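Local coordinates for protein paenibacillus xanthan lyase (Paenibacillus, PDB 6F2P) that cleaves the terminal mannose from xanthan side chains, probably by the beta-elimination used throughout polysaccharide lyase family 8, at residues T71-T85 against G130-E144. Numbering follows the deposited sequence.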
loop_
_atom_site.group_PDB
_atom_site.type_symbol
_atom_site.label_atom_id
_atom_site.label_comp_id
_atom_site.label_asym_id
_atom_site.label_seq_id
_atom_site.Cartn_x
_atom_site.Cartn_y
_atom_site.Cartn_z
ATOM N N THR A 71 30.309 -1.331 -27.369
ATOM C CA THR A 71 29.130 -2.182 -27.369
ATOM C C THR A 71 28.583 -2.353 -28.777
ATOM O O THR A 71 28.234 -3.469 -29.196
ATOM C CB THR A 71 28.019 -1.583 -26.469
ATOM O OG1 THR A 71 28.466 -1.544 -25.111
ATOM C CG2 THR A 71 26.729 -2.397 -26.556
ATOM N N THR A 72 28.508 -1.238 -29.503
ATOM C CA THR A 72 27.931 -1.223 -30.845
ATOM C C THR A 72 28.709 -2.142 -31.771
ATOM O O THR A 72 28.121 -2.940 -32.513
ATOM C CB THR A 72 27.922 0.191 -31.437
ATOM O OG1 THR A 72 27.383 1.096 -30.472
ATOM C CG2 THR A 72 27.066 0.242 -32.682
ATOM N N THR A 73 30.032 -2.034 -31.711
ATOM C CA THR A 73 30.899 -2.851 -32.542
ATOM C C THR A 73 30.654 -4.327 -32.259
ATOM O O THR A 73 30.438 -5.114 -33.193
ATOM C CB THR A 73 32.387 -2.518 -32.305
ATOM O OG1 THR A 73 32.635 -1.143 -32.631
ATOM C CG2 THR A 73 33.271 -3.409 -33.150
ATOM N N TYR A 74 30.669 -4.698 -30.974
ATOM C CA TYR A 74 30.514 -6.102 -30.594
ATOM C C TYR A 74 29.119 -6.628 -30.901
ATOM O O TYR A 74 28.958 -7.804 -31.212
ATOM C CB TYR A 74 30.854 -6.336 -29.129
ATOM C CG TYR A 74 32.333 -6.438 -28.841
ATOM C CD1 TYR A 74 33.147 -7.306 -29.555
ATOM C CD2 TYR A 74 32.918 -5.664 -27.848
ATOM C CE1 TYR A 74 34.514 -7.398 -29.286
ATOM C CE2 TYR A 74 34.270 -5.748 -27.573
ATOM C CZ TYR A 74 35.064 -6.612 -28.294
ATOM O OH TYR A 74 36.409 -6.687 -28.011
ATOM N N ARG A 75 28.106 -5.771 -30.826
ATOM C CA ARG A 75 26.771 -6.215 -31.221
ATOM C C ARG A 75 26.722 -6.506 -32.719
ATOM O O ARG A 75 26.145 -7.514 -33.146
ATOM C CB ARG A 75 25.689 -5.214 -30.803
ATOM C CG ARG A 75 25.561 -5.088 -29.301
ATOM C CD ARG A 75 24.387 -4.241 -28.838
ATOM N NE ARG A 75 24.183 -4.432 -27.403
ATOM C CZ ARG A 75 23.243 -3.834 -26.676
ATOM N NH1 ARG A 75 22.398 -2.984 -27.247
ATOM N NH2 ARG A 75 23.150 -4.091 -25.372
ATOM N N HIS A 76 27.340 -5.634 -33.514
ATOM C CA HIS A 76 27.430 -5.859 -34.955
ATOM C C HIS A 76 28.123 -7.186 -35.246
ATOM O O HIS A 76 27.591 -8.008 -36.002
ATOM C CB HIS A 76 28.155 -4.712 -35.647
ATOM C CG HIS A 76 27.397 -3.427 -35.631
ATOM N ND1 HIS A 76 26.083 -3.345 -35.229
ATOM C CD2 HIS A 76 27.765 -2.166 -35.968
ATOM C CE1 HIS A 76 25.673 -2.085 -35.313
ATOM N NE2 HIS A 76 26.680 -1.358 -35.763
ATOM N N LEU A 77 29.294 -7.391 -34.635
ATOM C CA LEU A 77 30.001 -8.674 -34.711
ATOM C C LEU A 77 29.137 -9.856 -34.260
ATOM O O LEU A 77 29.133 -10.913 -34.895
ATOM C CB LEU A 77 31.296 -8.634 -33.900
ATOM C CG LEU A 77 32.423 -7.808 -34.517
ATOM C CD1 LEU A 77 33.556 -7.622 -33.530
ATOM C CD2 LEU A 77 32.926 -8.467 -35.799
ATOM N N TYR A 78 28.390 -9.675 -33.177
ATOM C CA TYR A 78 27.497 -10.728 -32.729
ATOM C C TYR A 78 26.467 -11.114 -33.792
ATOM O O TYR A 78 26.205 -12.302 -34.009
ATOM C CB TYR A 78 26.776 -10.355 -31.436
ATOM C CG TYR A 78 25.748 -11.396 -31.072
ATOM C CD1 TYR A 78 26.133 -12.625 -30.547
ATOM C CD2 TYR A 78 24.399 -11.175 -31.299
ATOM C CE1 TYR A 78 25.196 -13.595 -30.238
ATOM C CE2 TYR A 78 23.451 -12.146 -30.992
ATOM C CZ TYR A 78 23.856 -13.352 -30.461
ATOM O OH TYR A 78 22.921 -14.312 -30.147
ATOM N N ASP A 79 25.868 -10.115 -34.434
ATOM C CA ASP A 79 24.833 -10.379 -35.434
ATOM C C ASP A 79 25.387 -11.241 -36.554
ATOM O O ASP A 79 24.722 -12.164 -37.011
ATOM C CB ASP A 79 24.254 -9.082 -36.011
ATOM C CG ASP A 79 23.357 -8.351 -35.024
ATOM O OD1 ASP A 79 22.876 -8.993 -34.065
ATOM O OD2 ASP A 79 23.123 -7.137 -35.210
ATOM N N MET A 80 26.613 -10.935 -36.976
ATOM C CA MET A 80 27.284 -11.676 -38.042
ATOM C C MET A 80 27.571 -13.105 -37.590
ATOM O O MET A 80 27.270 -14.072 -38.300
ATOM C CB MET A 80 28.580 -10.963 -38.454
ATOM C CG MET A 80 28.352 -9.580 -39.041
ATOM S SD MET A 80 29.840 -8.547 -39.117
ATOM C CE MET A 80 30.843 -9.463 -40.286
ATOM N N ALA A 81 28.149 -13.222 -36.400
ATOM C CA ALA A 81 28.396 -14.519 -35.779
ATOM C C ALA A 81 27.112 -15.352 -35.678
ATOM O O ALA A 81 27.135 -16.570 -35.863
ATOM C CB ALA A 81 29.036 -14.329 -34.404
ATOM N N LEU A 82 25.993 -14.688 -35.406
ATOM C CA LEU A 82 24.718 -15.369 -35.278
ATOM C C LEU A 82 24.317 -16.033 -36.591
ATOM O O LEU A 82 23.991 -17.220 -36.617
ATOM C CB LEU A 82 23.621 -14.407 -34.815
ATOM C CG LEU A 82 22.248 -15.025 -34.494
ATOM C CD1 LEU A 82 22.340 -16.112 -33.427
ATOM C CD2 LEU A 82 21.244 -13.969 -34.062
ATOM N N ALA A 83 24.332 -15.272 -37.679
ATOM C CA ALA A 83 23.988 -15.839 -38.981
ATOM C C ALA A 83 24.993 -16.922 -39.349
ATOM O O ALA A 83 24.630 -17.956 -39.909
ATOM C CB ALA A 83 23.940 -14.766 -40.056
ATOM N N TYR A 84 26.256 -16.673 -39.024
ATOM C CA TYR A 84 27.304 -17.636 -39.303
ATOM C C TYR A 84 26.979 -19.013 -38.736
ATOM O O TYR A 84 27.299 -20.032 -39.355
ATOM C CB TYR A 84 28.648 -17.162 -38.755
ATOM C CG TYR A 84 29.727 -18.192 -38.950
ATOM C CD1 TYR A 84 30.255 -18.434 -40.212
ATOM C CD2 TYR A 84 30.206 -18.941 -37.881
ATOM C CE1 TYR A 84 31.241 -19.386 -40.405
ATOM C CE2 TYR A 84 31.191 -19.896 -38.064
ATOM C CZ TYR A 84 31.702 -20.114 -39.332
ATOM O OH TYR A 84 32.678 -21.055 -39.531
ATOM N N THR A 85 26.330 -19.038 -37.571
ATOM C CA THR A 85 26.089 -20.291 -36.857
ATOM C C THR A 85 24.630 -20.723 -36.861
ATOM O O THR A 85 24.274 -21.703 -36.216
ATOM C CB THR A 85 26.532 -20.190 -35.393
ATOM O OG1 THR A 85 25.810 -19.135 -34.751
ATOM C CG2 THR A 85 28.005 -19.883 -35.302
ATOM N N GLY A 130 29.933 -4.359 -23.571
ATOM C CA GLY A 130 30.950 -5.015 -24.364
ATOM C C GLY A 130 31.161 -6.476 -24.021
ATOM O O GLY A 130 31.032 -7.339 -24.902
ATOM N N PRO A 131 31.503 -6.768 -22.751
ATOM C CA PRO A 131 31.722 -8.162 -22.334
ATOM C C PRO A 131 30.520 -9.054 -22.649
ATOM O O PRO A 131 30.680 -10.198 -23.083
ATOM C CB PRO A 131 31.919 -8.039 -20.821
ATOM C CG PRO A 131 32.498 -6.680 -20.637
ATOM C CD PRO A 131 31.791 -5.819 -21.658
ATOM N N MET A 132 29.322 -8.521 -22.453
ATOM C CA MET A 132 28.097 -9.275 -22.697
ATOM C C MET A 132 28.025 -9.728 -24.144
ATOM O O MET A 132 27.682 -10.871 -24.432
ATOM C CB MET A 132 26.881 -8.404 -22.387
ATOM C CG MET A 132 25.617 -9.160 -22.095
ATOM S SD MET A 132 25.124 -8.924 -20.379
ATOM C CE MET A 132 23.539 -9.749 -20.411
ATOM N N ALA A 133 28.342 -8.816 -25.057
ATOM C CA ALA A 133 28.265 -9.116 -26.476
ATOM C C ALA A 133 29.471 -9.951 -26.906
ATOM O O ALA A 133 29.353 -10.849 -27.742
ATOM C CB ALA A 133 28.166 -7.824 -27.284
ATOM N N LEU A 134 30.628 -9.655 -26.321
ATOM C CA LEU A 134 31.828 -10.445 -26.572
ATOM C C LEU A 134 31.646 -11.888 -26.087
ATOM O O LEU A 134 32.030 -12.827 -26.789
ATOM C CB LEU A 134 33.054 -9.789 -25.931
ATOM C CG LEU A 134 34.414 -10.449 -26.167
ATOM C CD1 LEU A 134 34.601 -10.821 -27.618
ATOM C CD2 LEU A 134 35.543 -9.537 -25.702
ATOM N N ASN A 135 31.052 -12.062 -24.905
ATOM C CA ASN A 135 30.726 -13.395 -24.400
ATOM C C ASN A 135 29.887 -14.178 -25.395
ATOM O O ASN A 135 30.120 -15.358 -25.645
ATOM C CB ASN A 135 29.955 -13.316 -23.084
ATOM C CG ASN A 135 30.859 -13.244 -21.887
ATOM O OD1 ASN A 135 32.012 -13.679 -21.945
ATOM N ND2 ASN A 135 30.345 -12.693 -20.780
ATOM N N ASP A 136 28.896 -13.508 -25.963
ATOM C CA ASP A 136 27.979 -14.170 -26.870
ATOM C C ASP A 136 28.667 -14.571 -28.172
ATOM O O ASP A 136 28.484 -15.689 -28.652
ATOM C CB ASP A 136 26.756 -13.288 -27.126
ATOM C CG ASP A 136 25.894 -13.126 -25.886
ATOM O OD1 ASP A 136 26.227 -13.734 -24.841
ATOM O OD2 ASP A 136 24.878 -12.405 -25.960
ATOM N N ILE A 137 29.464 -13.662 -28.729
ATOM C CA ILE A 137 30.244 -13.960 -29.916
ATOM C C ILE A 137 31.104 -15.189 -29.683
ATOM O O ILE A 137 31.020 -16.163 -30.435
ATOM C CB ILE A 137 31.156 -12.790 -30.301
ATOM C CG1 ILE A 137 30.313 -11.585 -30.707
ATOM C CG2 ILE A 137 32.109 -13.198 -31.439
ATOM C CD1 ILE A 137 31.091 -10.298 -30.745
ATOM N N VAL A 138 31.913 -15.142 -28.628
ATOM C CA VAL A 138 32.790 -16.251 -28.287
ATOM C C VAL A 138 32.014 -17.554 -28.092
ATOM O O VAL A 138 32.497 -18.626 -28.445
ATOM C CB VAL A 138 33.628 -15.934 -27.041
ATOM C CG1 VAL A 138 34.429 -17.154 -26.604
ATOM C CG2 VAL A 138 34.558 -14.756 -27.327
ATOM N N ALA A 139 30.805 -17.471 -27.553
ATOM C CA ALA A 139 30.006 -18.677 -27.368
ATOM C C ALA A 139 29.705 -19.326 -28.717
ATOM O O ALA A 139 29.876 -20.534 -28.894
ATOM C CB ALA A 139 28.719 -18.367 -26.608
ATOM N N LEU A 140 29.283 -18.511 -29.675
ATOM C CA LEU A 140 28.944 -19.007 -30.999
ATOM C C LEU A 140 30.170 -19.498 -31.769
ATOM O O LEU A 140 30.108 -20.503 -32.470
ATOM C CB LEU A 140 28.249 -17.908 -31.804
ATOM C CG LEU A 140 26.939 -17.369 -31.238
ATOM C CD1 LEU A 140 26.458 -16.186 -32.054
ATOM C CD2 LEU A 140 25.877 -18.464 -31.202
ATOM N N MET A 141 31.281 -18.782 -31.633
ATOM C CA MET A 141 32.429 -18.969 -32.507
ATOM C C MET A 141 33.521 -19.842 -31.884
ATOM O O MET A 141 34.588 -20.046 -32.480
ATOM C CB MET A 141 33.015 -17.605 -32.864
ATOM C CG MET A 141 32.049 -16.668 -33.568
ATOM S SD MET A 141 31.641 -17.210 -35.238
ATOM C CE MET A 141 33.285 -17.243 -35.965
ATOM N N TYR A 142 33.237 -20.357 -30.692
ATOM C CA TYR A 142 34.202 -21.082 -29.867
ATOM C C TYR A 142 35.071 -22.106 -30.609
ATOM O O TYR A 142 36.303 -22.064 -30.544
ATOM C CB TYR A 142 33.453 -21.775 -28.730
ATOM C CG TYR A 142 34.313 -22.108 -27.539
ATOM C CD1 TYR A 142 34.597 -21.148 -26.581
ATOM C CD2 TYR A 142 34.827 -23.385 -27.363
ATOM C CE1 TYR A 142 35.383 -21.447 -25.476
ATOM C CE2 TYR A 142 35.615 -23.696 -26.260
ATOM C CZ TYR A 142 35.890 -22.722 -25.322
ATOM O OH TYR A 142 36.669 -23.024 -24.224
ATOM N N THR A 143 34.418 -23.025 -31.311
ATOM C CA THR A 143 35.110 -24.091 -32.022
ATOM C C THR A 143 35.960 -23.591 -33.199
ATOM O O THR A 143 36.793 -24.332 -33.736
ATOM C CB THR A 143 34.105 -25.116 -32.550
ATOM O OG1 THR A 143 33.181 -24.459 -33.423
ATOM C CG2 THR A 143 33.340 -25.732 -31.403
ATOM N N GLU A 144 35.744 -22.342 -33.601
ATOM C CA GLU A 144 36.479 -21.765 -34.714
ATOM C C GLU A 144 37.621 -20.900 -34.222
ATOM O O GLU A 144 38.313 -20.267 -35.019
ATOM C CB GLU A 144 35.544 -20.926 -35.581
ATOM C CG GLU A 144 34.318 -21.682 -36.059
ATOM C CD GLU A 144 34.647 -22.685 -37.142
ATOM O OE1 GLU A 144 35.734 -22.579 -37.757
ATOM O OE2 GLU A 144 33.813 -23.583 -37.382
#
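Leu-140 and Tyr-74 lodge as knobs in holes of the facing helix, and Ile-137 fills the span between them. The ring of Tyr-74 sits among Gly-130, Ala-133, Leu-134 and Ile-137. Leu-134 CB stands almost squarely over one face as a CH-pi contact, 4.2 Å from the centroid of the Tyr-74 ring and 4° off the normal. Leu-134 CD1 touches CE1 of the ring, and CD2 its CZ and OH, while Tyr-74 CB rests on Ala-133 CB at 3.6 Å. Replacing Tyr-74 by an alanine would probably open a gap above Leu-134 CB and deprive both Leu-134 methyls of their ring partner. With CG1 of Ile-137 beside its own backbone N (chi1 -65°) and the chain then extended, CD1 enters between the helices and meets Leu-77 CB at 3.6 Å; CG1 lies against Tyr-78. The knob Leu-140 enters among Tyr-78, Ala-81, Leu-82 and Thr-85. Leu-140 CD1 approaches Tyr-78 CE1 obliquely at 3.4 Å, and Leu-140 CD2 lies 3.6 Å from Thr-85 OG1. Asp-136 CB also borders the Tyr-78 ring, its carboxylate OD1 hydrogen-bonded to Tyr-13 OH. At the C-terminal end the bent chain of Met-141 makes an oblique Met-aromatic contact, SD 3.5 Å from Tyr-84 CD2. Glu-144 CG lies at the edge of that ring, and its carboxylate pairs with Lys-98. No hydrogen bond joins the two segments; helix 95-111, between them in sequence, covers Tyr-74 and Ile-137. This near-parallel knobs-into-holes packing, axes 8.5 Å apart and crossing at 19°, is consistent with the alpha/alpha-toroid fold of the N-terminal domain in polysaccharide lyase family 8.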